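Long-range contacts in catechol 1,2-dioxygenase (Burkholderia vietnamiensis, PDB 5TD3), which probably cleaves the ring of catechol between its two hydroxyl-bearing carbons, using molecular oxygen, to give cis,cis-muconate: residues L73-Q78 with Q216-Q221; G173-F178 with N188-V193; V209-P214 with G230-H235. All blocks are in the same frame, centred on the assembly; numbering follows the deposited sequence. Where two conformers were deposited one is given.

Contact 1: residues L73-Q78 with Q216-Q221. With PTY (phosphatidylethanolamine), chain G.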
loop_
_atom_site.group_PDB
_atom_site.type_symbol
_atom_site.label_atom_id
_atom_site.label_comp_id
_atom_site.label_asym_id
_atom_site.label_seq_id
_atom_site.Cartn_x
_atom_site.Cartn_y
_atom_site.Cartn_z
ATOM N N LEU A 73 3.157 1.604 -3.872
ATOM C CA LEU A 73 2.168 0.794 -3.159
ATOM C C LEU A 73 1.649 -0.340 -4.038
ATOM O O LEU A 73 1.438 -1.458 -3.546
ATOM C CB LEU A 73 1.012 1.662 -2.664
ATOM C CG LEU A 73 1.308 2.630 -1.508
ATOM C CD1 LEU A 73 0.051 3.380 -1.123
ATOM C CD2 LEU A 73 1.848 1.889 -0.297
ATOM N N ASN A 74 1.449 -0.081 -5.341
ATOM C CA ASN A 74 1.064 -1.158 -6.259
ATOM C C ASN A 74 2.108 -2.270 -6.264
ATOM O O ASN A 74 1.772 -3.453 -6.156
ATOM C CB ASN A 74 0.851 -0.624 -7.679
ATOM C CG ASN A 74 -0.554 -0.086 -7.891
ATOM O OD1 ASN A 74 -1.512 -0.555 -7.265
ATOM N ND2 ASN A 74 -0.685 0.918 -8.761
ATOM N N LYS A 75 3.385 -1.903 -6.384
ATOM C CA LYS A 75 4.456 -2.900 -6.399
ATOM C C LYS A 75 4.528 -3.646 -5.075
ATOM O O LYS A 75 4.732 -4.866 -5.052
ATOM C CB LYS A 75 5.802 -2.220 -6.698
ATOM C CG LYS A 75 7.030 -3.148 -6.684
ATOM C CD LYS A 75 7.024 -4.166 -7.838
ATOM C CE LYS A 75 8.430 -4.744 -8.136
ATOM N NZ LYS A 75 9.355 -4.867 -6.953
ATOM N N LEU A 76 4.389 -2.919 -3.961
ATOM C CA LEU A 76 4.472 -3.546 -2.642
ATOM C C LEU A 76 3.448 -4.659 -2.499
ATOM O O LEU A 76 3.773 -5.756 -2.033
ATOM C CB LEU A 76 4.273 -2.494 -1.556
ATOM C CG LEU A 76 4.296 -2.950 -0.103
ATOM C CD1 LEU A 76 5.720 -3.363 0.312
ATOM C CD2 LEU A 76 3.788 -1.777 0.721
ATOM N N GLY A 77 2.203 -4.383 -2.884
ATOM C CA GLY A 77 1.156 -5.389 -2.775
ATOM C C GLY A 77 1.291 -6.491 -3.806
ATOM O O GLY A 77 1.032 -7.660 -3.513
ATOM N N GLN A 78 1.683 -6.137 -5.032
ATOM C CA GLN A 78 1.965 -7.168 -6.029
ATOM C C GLN A 78 3.021 -8.144 -5.527
ATOM O O GLN A 78 2.908 -9.362 -5.745
ATOM C CB GLN A 78 2.423 -6.525 -7.343
ATOM C CG GLN A 78 2.674 -7.518 -8.470
ATOM C CD GLN A 78 3.268 -6.858 -9.705
ATOM O OE1 GLN A 78 4.118 -5.968 -9.607
ATOM N NE2 GLN A 78 2.814 -7.287 -10.877
ATOM N N GLN A 216 15.019 -8.214 -5.097
ATOM C CA GLN A 216 14.286 -7.484 -6.124
ATOM C C GLN A 216 12.933 -6.973 -5.646
ATOM O O GLN A 216 12.200 -6.367 -6.438
ATOM C CB GLN A 216 14.073 -8.377 -7.356
ATOM C CG GLN A 216 15.302 -9.128 -7.835
ATOM C CD GLN A 216 16.448 -8.210 -8.175
ATOM O OE1 GLN A 216 16.254 -7.023 -8.431
ATOM N NE2 GLN A 216 17.658 -8.757 -8.185
ATOM N N GLY A 217 12.589 -7.202 -4.382
ATOM C CA GLY A 217 11.279 -6.862 -3.875
ATOM C C GLY A 217 11.128 -5.401 -3.469
ATOM O O GLY A 217 12.094 -4.645 -3.331
ATOM N N ALA A 218 9.861 -5.024 -3.271
ATOM C CA ALA A 218 9.515 -3.646 -2.937
ATOM C C ALA A 218 10.164 -3.187 -1.641
ATOM O O ALA A 218 10.563 -2.021 -1.524
ATOM C CB ALA A 218 8.001 -3.497 -2.823
ATOM N N THR A 219 10.253 -4.071 -0.641
ATOM C CA THR A 219 10.832 -3.650 0.629
ATOM C C THR A 219 12.289 -3.247 0.440
ATOM O O THR A 219 12.690 -2.139 0.821
ATOM C CB THR A 219 10.681 -4.744 1.691
ATOM O OG1 THR A 219 9.289 -5.100 1.826
ATOM C CG2 THR A 219 11.190 -4.234 3.040
ATOM N N GLN A 220 13.080 -4.093 -0.230
ATOM C CA GLN A 220 14.476 -3.732 -0.467
ATOM C C GLN A 220 14.595 -2.509 -1.359
ATOM O O GLN A 220 15.530 -1.718 -1.197
ATOM C CB GLN A 220 15.255 -4.890 -1.096
ATOM C CG GLN A 220 16.785 -4.687 -1.049
ATOM C CD GLN A 220 17.282 -4.518 0.376
ATOM O OE1 GLN A 220 17.087 -5.399 1.211
ATOM N NE2 GLN A 220 17.926 -3.378 0.664
ATOM N N GLN A 221 13.670 -2.335 -2.311
ATOM C CA GLN A 221 13.722 -1.156 -3.169
ATOM C C GLN A 221 13.661 0.126 -2.342
ATOM O O GLN A 221 14.442 1.061 -2.567
ATOM C CB GLN A 221 12.587 -1.185 -4.186
ATOM C CG GLN A 221 12.712 -0.069 -5.223
ATOM C CD GLN A 221 11.374 0.467 -5.696
ATOM O OE1 GLN A 221 10.431 -0.291 -5.911
ATOM N NE2 GLN A 221 11.286 1.786 -5.852
HETATM C C1 PTY G . 11.138 8.418 -6.459
HETATM C C2 PTY G . 6.904 6.225 -10.602
HETATM C C3 PTY G . 8.362 5.798 -10.944
HETATM O O4 PTY G . 11.071 9.062 -5.164
HETATM C C5 PTY G . 11.449 6.094 -7.389
HETATM C C6 PTY G . 11.219 6.942 -6.167
HETATM O O7 PTY G . 9.975 6.585 -5.488
HETATM C C8 PTY G . 9.946 5.457 -4.766
HETATM O O10 PTY G . 10.750 4.570 -4.869
HETATM C C11 PTY G . 8.808 5.475 -3.795
HETATM C C12 PTY G . 9.294 5.306 -2.369
HETATM C C13 PTY G . 8.350 5.917 -1.361
HETATM C C14 PTY G . 6.919 5.498 -1.552
HETATM C C15 PTY G . 6.329 4.902 -0.304
HETATM C C16 PTY G . 6.423 5.805 0.902
HETATM C C17 PTY G . 6.231 5.035 2.181
HETATM C C18 PTY G . 6.114 5.884 3.416
HETATM C C19 PTY G . 6.152 5.050 4.681
HETATM C C20 PTY G . 5.844 5.824 5.940
HETATM C C21 PTY G . 4.495 5.518 6.563
HETATM C C22 PTY G . 3.344 5.415 5.585
HETATM C C23 PTY G . 2.910 3.983 5.330
HETATM C C24 PTY G . 3.666 2.973 6.177
HETATM C C25 PTY G . 3.121 1.566 6.102
HETATM C C26 PTY G . 4.164 0.515 6.402
HETATM C C27 PTY G . 3.571 -0.855 6.622
HETATM C C28 PTY G . 2.666 -1.302 5.507
HETATM C C29 PTY G . 3.391 -1.415 4.197
HETATM C C30 PTY G . 10.255 10.109 -5.029
HETATM C C31 PTY G . 10.175 10.557 -3.597
HETATM O O30 PTY G . 9.669 10.620 -5.944
HETATM C C32 PTY G . 8.751 10.777 -3.092
HETATM C C33 PTY G . 7.979 9.491 -2.888
HETATM C C34 PTY G . 7.078 9.467 -1.661
HETATM C C35 PTY G . 5.704 10.091 -1.842
HETATM C C36 PTY G . 4.613 9.463 -0.974
HETATM C C37 PTY G . 3.221 10.027 -1.227
HETATM C C38 PTY G . 2.062 9.231 -0.632
HETATM C C39 PTY G . 1.607 8.021 -1.443
HETATM C C40 PTY G . 0.732 7.042 -0.673
HETATM C C41 PTY G . -0.751 7.393 -0.553
HETATM C C42 PTY G . -1.604 7.084 -1.782
HETATM C C43 PTY G . -2.817 6.187 -1.520
HETATM C C44 PTY G . -3.720 6.698 -0.418
HETATM P P1 PTY G . 10.695 6.698 -9.873
HETATM O O11 PTY G . 9.236 6.878 -10.525
HETATM O O12 PTY G . 11.376 5.470 -10.504
HETATM O O13 PTY G . 11.581 7.881 -10.018
HETATM O O14 PTY G . 10.423 6.359 -8.361
HETATM N N1 PTY G . 6.549 7.435 -11.376
HETATM O O HOH W 1 10.911 -2.957 -6.353
#

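Contact 2: residues G173-F178 with N188-V193. With ZN (zinc ion), chain C.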
loop_
_atom_site.group_PDB
_atom_site.type_symbol
_atom_site.label_atom_id
_atom_site.label_comp_id
_atom_site.label_asym_id
_atom_site.label_seq_id
_atom_site.Cartn_x
_atom_site.Cartn_y
_atom_site.Cartn_z
ATOM N N GLY A 173 19.408 -18.784 4.943
ATOM C CA GLY A 173 18.524 -17.743 5.397
ATOM C C GLY A 173 17.103 -17.898 4.923
ATOM O O GLY A 173 16.328 -16.943 5.024
ATOM N N PHE A 174 16.727 -19.073 4.418
ATOM C CA PHE A 174 15.378 -19.306 3.935
ATOM C C PHE A 174 14.590 -20.144 4.930
ATOM O O PHE A 174 15.132 -21.024 5.604
ATOM C CB PHE A 174 15.376 -20.007 2.577
ATOM C CG PHE A 174 15.923 -19.168 1.456
ATOM C CD1 PHE A 174 15.546 -17.845 1.323
ATOM C CD2 PHE A 174 16.803 -19.713 0.527
ATOM C CE1 PHE A 174 16.049 -17.065 0.283
ATOM C CE2 PHE A 174 17.306 -18.941 -0.504
ATOM C CZ PHE A 174 16.928 -17.621 -0.624
ATOM N N TYR A 175 13.300 -19.861 5.004
ATOM C CA TYR A 175 12.371 -20.622 5.826
ATOM C C TYR A 175 11.569 -21.576 4.968
ATOM O O TYR A 175 11.177 -21.245 3.843
ATOM C CB TYR A 175 11.381 -19.713 6.538
ATOM C CG TYR A 175 11.947 -18.844 7.623
ATOM C CD1 TYR A 175 12.791 -17.773 7.336
ATOM C CD2 TYR A 175 11.583 -19.053 8.946
ATOM C CE1 TYR A 175 13.281 -16.965 8.343
ATOM C CE2 TYR A 175 12.060 -18.242 9.950
ATOM C CZ TYR A 175 12.907 -17.210 9.652
ATOM O OH TYR A 175 13.358 -16.431 10.688
ATOM N N SER A 176 11.246 -22.736 5.539
ATOM C CA SER A 176 10.318 -23.616 4.844
ATOM C C SER A 176 8.985 -22.898 4.614
ATOM O O SER A 176 8.578 -22.032 5.393
ATOM C CB SER A 176 10.118 -24.923 5.622
ATOM O OG SER A 176 9.573 -24.686 6.915
ATOM N N HIS A 177 8.343 -23.239 3.491
ATOM C CA HIS A 177 7.098 -22.642 2.991
ATOM C C HIS A 177 7.313 -21.256 2.389
ATOM O O HIS A 177 6.392 -20.694 1.778
ATOM C CB HIS A 177 6.021 -22.566 4.079
ATOM C CG HIS A 177 5.745 -23.887 4.725
ATOM N ND1 HIS A 177 4.730 -24.723 4.303
ATOM C CD2 HIS A 177 6.378 -24.538 5.729
ATOM C CE1 HIS A 177 4.740 -25.822 5.037
ATOM N NE2 HIS A 177 5.731 -25.735 5.908
ATOM N N PHE A 178 8.513 -20.708 2.542
ATOM C CA PHE A 178 8.894 -19.421 1.959
ATOM C C PHE A 178 10.242 -19.521 1.256
ATOM O O PHE A 178 10.959 -18.522 1.115
ATOM C CB PHE A 178 8.932 -18.323 3.028
ATOM C CG PHE A 178 7.627 -18.128 3.748
ATOM C CD1 PHE A 178 6.653 -17.294 3.221
ATOM C CD2 PHE A 178 7.376 -18.764 4.959
ATOM C CE1 PHE A 178 5.468 -17.083 3.871
ATOM C CE2 PHE A 178 6.173 -18.569 5.625
ATOM C CZ PHE A 178 5.211 -17.730 5.083
ATOM N N ASN A 188 9.994 -28.023 7.674
ATOM C CA ASN A 188 11.416 -28.055 7.996
ATOM C C ASN A 188 11.747 -26.904 8.934
ATOM O O ASN A 188 11.361 -25.761 8.686
ATOM C CB ASN A 188 12.277 -27.957 6.743
ATOM C CG ASN A 188 13.737 -28.207 7.041
ATOM O OD1 ASN A 188 14.071 -29.144 7.754
ATOM N ND2 ASN A 188 14.610 -27.372 6.511
ATOM N N LEU A 189 12.448 -27.222 10.024
ATOM C CA LEU A 189 12.872 -26.244 11.028
ATOM C C LEU A 189 11.675 -25.562 11.693
ATOM O O LEU A 189 11.753 -24.405 12.122
ATOM C CB LEU A 189 13.839 -25.212 10.427
ATOM C CG LEU A 189 14.970 -25.882 9.641
ATOM C CD1 LEU A 189 15.809 -24.813 8.963
ATOM C CD2 LEU A 189 15.835 -26.775 10.533
ATOM N N ARG A 190 10.558 -26.284 11.811
ATOM C CA ARG A 190 9.369 -25.780 12.491
ATOM C C ARG A 190 8.817 -26.889 13.374
ATOM O O ARG A 190 8.623 -28.011 12.909
ATOM C CB ARG A 190 8.293 -25.340 11.486
ATOM C CG ARG A 190 8.740 -24.245 10.515
ATOM C CD ARG A 190 7.656 -23.922 9.510
ATOM N NE ARG A 190 8.078 -22.865 8.582
ATOM C CZ ARG A 190 7.949 -21.559 8.814
ATOM N NH1 ARG A 190 7.406 -21.112 9.942
ATOM N NH2 ARG A 190 8.379 -20.682 7.906
ATOM N N GLY A 191 8.587 -26.595 14.644
ATOM C CA GLY A 191 8.068 -27.657 15.491
ATOM C C GLY A 191 7.596 -27.089 16.807
ATOM O O GLY A 191 7.933 -25.963 17.174
ATOM N N ALA A 192 6.882 -27.921 17.554
ATOM C CA ALA A 192 6.338 -27.510 18.841
ATOM C C ALA A 192 6.567 -28.613 19.861
ATOM O O ALA A 192 6.477 -29.801 19.534
ATOM C CB ALA A 192 4.841 -27.179 18.755
ATOM N N VAL A 193 6.924 -28.204 21.076
ATOM C CA VAL A 193 7.097 -29.093 22.219
ATOM C C VAL A 193 6.072 -28.741 23.294
ATOM O O VAL A 193 5.867 -27.558 23.602
ATOM C CB VAL A 193 8.524 -28.999 22.788
ATOM C CG1 VAL A 193 8.593 -29.645 24.159
ATOM C CG2 VAL A 193 9.510 -29.660 21.843
HETATM ZN ZN ZN C . 12.780 -14.823 11.398
HETATM O O HOH W 2 11.732 -22.890 8.412
#

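Contact 3: residues V209-P214 with G230-H235. With ZN (zinc ion), chain C.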
loop_
_atom_site.group_PDB
_atom_site.type_symbol
_atom_site.label_atom_id
_atom_site.label_comp_id
_atom_site.label_asym_id
_atom_site.label_seq_id
_atom_site.Cartn_x
_atom_site.Cartn_y
_atom_site.Cartn_z
ATOM N N VAL A 209 20.960 -19.073 9.976
ATOM C CA VAL A 209 21.724 -17.950 9.453
ATOM C C VAL A 209 20.747 -16.802 9.246
ATOM O O VAL A 209 19.549 -17.026 9.055
ATOM C CB VAL A 209 22.427 -18.369 8.142
ATOM C CG1 VAL A 209 23.040 -17.186 7.410
ATOM C CG2 VAL A 209 23.483 -19.410 8.456
ATOM N N GLY A 210 21.258 -15.573 9.306
ATOM C CA GLY A 210 20.397 -14.410 9.202
ATOM C C GLY A 210 19.660 -14.324 7.879
ATOM O O GLY A 210 20.120 -14.803 6.840
ATOM N N TYR A 211 18.515 -13.656 7.931
ATOM C CA TYR A 211 17.588 -13.467 6.827
ATOM C C TYR A 211 17.880 -12.153 6.099
ATOM O O TYR A 211 18.330 -11.177 6.702
ATOM C CB TYR A 211 16.158 -13.488 7.394
ATOM C CG TYR A 211 15.063 -12.975 6.493
ATOM C CD1 TYR A 211 14.826 -11.605 6.352
ATOM C CD2 TYR A 211 14.229 -13.851 5.820
ATOM C CE1 TYR A 211 13.822 -11.124 5.522
ATOM C CE2 TYR A 211 13.213 -13.381 4.992
ATOM C CZ TYR A 211 13.017 -12.017 4.846
ATOM O OH TYR A 211 12.010 -11.556 4.020
ATOM N N GLY A 212 17.612 -12.130 4.797
ATOM C CA GLY A 212 17.645 -10.895 4.032
ATOM C C GLY A 212 16.391 -10.743 3.193
ATOM O O GLY A 212 15.807 -11.723 2.739
ATOM N N CYS A 213 15.977 -9.487 2.988
ATOM C CA CYS A 213 14.788 -9.233 2.175
ATOM C C CYS A 213 15.012 -9.733 0.750
ATOM O O CYS A 213 16.147 -9.762 0.272
ATOM C CB CYS A 213 14.456 -7.745 2.118
ATOM S SG CYS A 213 13.812 -7.081 3.650
ATOM N N PRO A 214 13.951 -10.143 0.058
ATOM C CA PRO A 214 14.075 -10.489 -1.368
ATOM C C PRO A 214 14.715 -9.346 -2.131
ATOM O O PRO A 214 14.176 -8.230 -2.158
ATOM C CB PRO A 214 12.619 -10.704 -1.806
ATOM C CG PRO A 214 11.921 -11.108 -0.583
ATOM C CD PRO A 214 12.569 -10.317 0.540
ATOM N N GLY A 230 18.785 -4.591 4.206
ATOM C CA GLY A 230 17.579 -5.334 4.534
ATOM C C GLY A 230 17.823 -6.659 5.218
ATOM O O GLY A 230 17.097 -7.635 4.980
ATOM N N ASN A 231 18.801 -6.692 6.119
ATOM C CA ASN A 231 19.256 -7.938 6.725
ATOM C C ASN A 231 18.867 -8.043 8.196
ATOM O O ASN A 231 18.769 -7.041 8.913
ATOM C CB ASN A 231 20.774 -8.065 6.609
ATOM C CG ASN A 231 21.234 -8.124 5.173
ATOM O OD1 ASN A 231 20.683 -8.872 4.371
ATOM N ND2 ASN A 231 22.230 -7.315 4.833
ATOM N N ARG A 232 18.669 -9.286 8.644
ATOM C CA ARG A 232 18.467 -9.618 10.045
ATOM C C ARG A 232 19.619 -10.481 10.546
ATOM O O ARG A 232 20.151 -11.298 9.789
ATOM C CB ARG A 232 17.164 -10.397 10.255
ATOM C CG ARG A 232 15.944 -9.737 9.658
ATOM C CD ARG A 232 14.683 -10.158 10.365
ATOM N NE ARG A 232 14.665 -9.691 11.735
ATOM C CZ ARG A 232 13.933 -10.235 12.692
ATOM N NH1 ARG A 232 13.148 -11.273 12.426
ATOM N NH2 ARG A 232 13.982 -9.734 13.909
ATOM N N PRO A 233 20.004 -10.346 11.814
ATOM C CA PRO A 233 20.936 -11.309 12.407
ATOM C C PRO A 233 20.262 -12.670 12.531
ATOM O O PRO A 233 19.034 -12.787 12.467
ATOM C CB PRO A 233 21.235 -10.708 13.786
ATOM C CG PRO A 233 19.953 -9.949 14.120
ATOM C CD PRO A 233 19.530 -9.355 12.804
ATOM N N ALA A 234 21.078 -13.711 12.702
ATOM C CA ALA A 234 20.512 -15.036 12.935
ATOM C C ALA A 234 19.677 -15.031 14.210
ATOM O O ALA A 234 20.061 -14.435 15.223
ATOM C CB ALA A 234 21.614 -16.095 13.027
ATOM N N HIS A 235 18.533 -15.713 14.168
ATOM C CA HIS A 235 17.598 -15.678 15.285
ATOM C C HIS A 235 16.686 -16.893 15.196
ATOM O O HIS A 235 16.650 -17.604 14.191
ATOM C CB HIS A 235 16.768 -14.395 15.260
ATOM C CG HIS A 235 15.990 -14.241 13.991
ATOM N ND1 HIS A 235 16.562 -13.790 12.822
ATOM C CD2 HIS A 235 14.697 -14.520 13.693
ATOM C CE1 HIS A 235 15.654 -13.783 11.862
ATOM N NE2 HIS A 235 14.513 -14.218 12.367
HETATM ZN ZN ZN C . 12.780 -14.823 11.398
HETATM O O HOH W 3 17.953 -16.225 11.090
#

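Contact 1: residues L73-Q78 with Q216-Q221
The carboxamide of Q221 reaches K75 through a water. OE1 of Q221 accepts a bond of 2.7 Å from this water, which accepts in turn from NZ of K75 at 2.5 Å, short enough to be doubtful in detail. At the other end, NE2 of Q221 lies 3.0 Å from the ester carbonyl oxygen O10 of phosphatidylethanolamine. K75 leaves its helix with CG anti to the backbone N (chi1 177°) and then bends at chi2, which carries NZ toward the start of the second helix. There NZ makes a weak bond of 3.3 Å with Q216 O; its stronger partner is D79, in a salt bridge. D79 also accepts from the backbone N of A218, just after the N-cap residue G217. Helix 63-78 belongs to the N-terminal helical part of this intradiol dioxygenase, which holds the phospholipid and meets the second subunit, and here it leans on helix 218-226 of the catalytic part. The methyl CB of A218 lies 3.5 Å from CA of L76, with CD1 of L76 at 3.9 Å from the same methyl. The other branch of L76, CD2, turns to the lipid and meets its acyl-chain carbon C29 at 3.5 Å.

Contact 2: residues G173-F178 with N188-V193
With chi1 of 61°, S176 tucks OG between its own backbone N and carbonyl carbon, and R190 runs extended from CG to NE (chi3 180°) to meet it. The guanidinium takes S176 side-on. NE donates to OG of S176 over 2.9 Å, nearly in the guanidinium plane, while NH2 reaches O of S176, also at 2.9 Å, in that carbonyl's plane and with a C=O...N angle of 155°. OG of S176 in turn donates to a lone pair of N188 O at 2.7 Å, and a water joins N188 O to the backbone N of S176. Round this grip, NH2 of R190 lies at the ring edge of F178, 3.7 Å from CD2, and 3.4 Å from CB of Y175. CD2 of H177 rests 3.7 Å from NE of R190, while NE2 of H177 is hydrogen-bonded to F187 N. NH1 of R190 is hydrogen-bonded to L120 O. All this fixes a type II turn, Y175 to F178, against the start of strand 190-194. The turn begins at the metal ligand: Y175 OH binds zinc at 1.9 Å, as a tyrosine does for the non-heme iron of intradiol dioxygenases.

Contact 3: residues V209-P214 with G230-H235
Y211 and R232 meet through their backbones first: N of R232 donates to O of Y211 over 2.7 Å, with an N-H...O angle of 168°. Two residues further on, N of C213 bonds to O of G230 at 2.9 Å, and between these two bonds G212 and N231 form a single antiparallel bridge. Glycine lets the chains close up: CA of G210 comes within 3.2 Å of R232 O in a CH...O contact. CG of R232 brushes CD1 of Y211 at 4.0 Å. Beyond that the arginine bends at chi3 (66°) and brings its guanidinium over one face of the H235 ring, offset toward the rim, with NH1 3.7 Å from the zinc. H235 binds that metal through NE2 at 2.1 Å. Its other nitrogen, ND1, donates in the ring plane to P233 O over 2.7 Å, which fixes the rotation of the imidazole. A water further ties H235 N to V209 O. In the outer shell D263 holds R232 in a salt bridge. The pairing brings H235 and R232 to the metal site of intradiol dioxygenases, where in relatives a tyrosine in the position of Y211 is also an iron ligand; here its OH stays 8.1 Å from the zinc.

Contacts 2 and 3 share the beta-rich catalytic part, their centres about 15 Å apart. Strand 190-194 of contact 2 and strand 235-241, which starts at H235 of contact 3, lie in one mixed sheet, and both contacts meet at the zinc, bound by Y175, H235 and H237. Contact 1 lies at the join with the N-terminal helices, its centre about 18 Å from that of contact 3 and 24 Å from that of contact 2. Along the chain, contact 2 is nested within the loop that contact 1 closes, whereas contacts 1 and 3 interleave. Helix 218-226 begins in contact 1 and lies between the segments of contact 3 in sequence. The lipid-lined region and the metal site are thus in touch through this helix and, alongside it, helix 82-88.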